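Local atomic coordinates of arginase (Thermus thermophilus, PDB entry 2EF5), a protein that probably catalyses the manganese-dependent hydrolysis of L-arginine to L-ornithine and urea. Residues Val214-Asp219 against Leu258-Val263. Numbering follows the deposited sequence.
With MN (manganese (II) ion), chain G; MN (manganese (II) ion), chain H.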
# COMPACT_ATOMS: atom_id res chain seq x y z
N VAL A 214 -9.75 32.76 11.38
CA VAL A 214 -8.40 32.21 11.46
C VAL A 214 -7.90 32.26 12.90
O VAL A 214 -7.89 33.31 13.52
CB VAL A 214 -7.43 33.00 10.56
CG1 VAL A 214 -6.00 32.48 10.76
CG2 VAL A 214 -7.85 32.88 9.10
N SER A 215 -7.51 31.11 13.44
CA SER A 215 -7.01 31.07 14.80
C SER A 215 -5.53 30.72 14.70
O SER A 215 -5.16 29.60 14.37
CB SER A 215 -7.76 30.01 15.61
OG SER A 215 -7.54 30.20 16.99
N LEU A 216 -4.68 31.70 15.00
CA LEU A 216 -3.24 31.52 14.89
C LEU A 216 -2.51 31.34 16.22
O LEU A 216 -2.43 32.27 17.03
CB LEU A 216 -2.64 32.70 14.11
CG LEU A 216 -1.13 32.78 13.88
CD1 LEU A 216 -0.64 31.56 13.11
CD2 LEU A 216 -0.82 34.07 13.11
N ASP A 217 -2.00 30.13 16.44
CA ASP A 217 -1.24 29.82 17.64
C ASP A 217 0.22 30.06 17.27
O ASP A 217 0.71 29.52 16.29
CB ASP A 217 -1.43 28.35 18.03
CG ASP A 217 -0.81 28.02 19.36
OD1 ASP A 217 0.33 28.44 19.61
OD2 ASP A 217 -1.46 27.33 20.18
N ALA A 218 0.90 30.89 18.06
CA ALA A 218 2.29 31.22 17.80
C ALA A 218 3.19 30.00 17.67
O ALA A 218 4.19 30.05 16.95
CB ALA A 218 2.83 32.13 18.91
N ASP A 219 2.83 28.91 18.34
CA ASP A 219 3.68 27.73 18.28
C ASP A 219 3.69 26.99 16.96
O ASP A 219 4.39 26.00 16.83
CB ASP A 219 3.34 26.75 19.42
CG ASP A 219 2.03 26.02 19.21
OD1 ASP A 219 1.44 26.07 18.11
OD2 ASP A 219 1.59 25.36 20.16
N LEU A 258 -9.96 36.97 13.59
CA LEU A 258 -8.65 36.40 13.87
C LEU A 258 -8.26 36.32 15.34
O LEU A 258 -8.53 37.25 16.10
CB LEU A 258 -7.59 37.24 13.13
CG LEU A 258 -6.11 37.06 13.51
CD1 LEU A 258 -5.61 35.75 12.93
CD2 LEU A 258 -5.29 38.21 12.97
N ASP A 259 -7.63 35.21 15.73
CA ASP A 259 -7.12 35.07 17.10
C ASP A 259 -5.60 35.01 16.98
O ASP A 259 -5.08 34.34 16.09
CB ASP A 259 -7.53 33.77 17.79
CG ASP A 259 -9.03 33.53 17.80
OD1 ASP A 259 -9.80 34.49 17.95
OD2 ASP A 259 -9.42 32.36 17.67
N LEU A 260 -4.89 35.70 17.87
CA LEU A 260 -3.43 35.68 17.92
C LEU A 260 -3.18 35.19 19.34
O LEU A 260 -3.26 35.96 20.29
CB LEU A 260 -2.86 37.09 17.73
CG LEU A 260 -3.11 37.76 16.38
CD1 LEU A 260 -2.50 39.16 16.39
CD2 LEU A 260 -2.49 36.92 15.26
N VAL A 261 -2.90 33.90 19.48
CA VAL A 261 -2.75 33.31 20.80
C VAL A 261 -1.42 32.66 21.15
O VAL A 261 -0.54 32.50 20.31
CB VAL A 261 -3.84 32.23 21.03
CG1 VAL A 261 -5.24 32.83 20.81
CG2 VAL A 261 -3.62 31.07 20.06
N GLU A 262 -1.32 32.28 22.42
CA GLU A 262 -0.18 31.59 23.00
C GLU A 262 1.18 32.30 23.01
O GLU A 262 2.22 31.66 23.15
CB GLU A 262 -0.05 30.21 22.34
CG GLU A 262 -1.25 29.28 22.60
CD GLU A 262 -1.26 28.69 24.01
OE1 GLU A 262 -0.18 28.31 24.50
OE2 GLU A 262 -2.35 28.58 24.62
N VAL A 263 1.18 33.62 22.85
CA VAL A 263 2.43 34.37 22.90
C VAL A 263 2.85 34.43 24.38
O VAL A 263 2.07 34.86 25.24
CB VAL A 263 2.25 35.81 22.35
CG1 VAL A 263 3.53 36.60 22.53
CG2 VAL A 263 1.86 35.75 20.88
MN MN G . -0.60 25.00 20.18
MN MN H . -3.41 25.85 20.30
O HOH W 1 1.48 27.38 22.31
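Val214 O takes the backbone N of Asp259 at 2.9 Å, and Leu216 bonds through its N to Asp259 O and through its O to Val261 N. Strands 214-217 and 258-261 thus run parallel as neighbours, and this pairing is the tight part. Ala218 N extends it to Val261 O just past the strand end. One face is apolar. Leu258 CD1 lies against Val214 CG1 at 3.9 Å, and the CD2 methyls of Leu216 and Leu260 meet tip to tip. On the opposite face Val261 CG2 packs 3.6 Å from Asp217 CA. There Ser215 OG lies near Asp259 OD2 and also bonds His96. The looser end lies past the strands, where Glu262 is partly exposed. Asp217 CG stands anti to its backbone N (chi1 -173°), which carries OD2 to both manganese ions, 2.5 Å from each. Asp217 OD1 accepts Asp219 N in an Asx turn; this bond and the metals together hold the carboxylate's rotation. Asp219, His96, Asp118, His120 and Asp122 complete the two-manganese site. Glu262 lays CB and CG beside the Asp217 carboxylate, and its OE2 bonds His96 N. Helix 239-252 links the strands, central in the parallel arginase sheet. Strands 113-117 and 87-93 flank them, and helix 272-284 packs on Leu258, Ala218 and Val263.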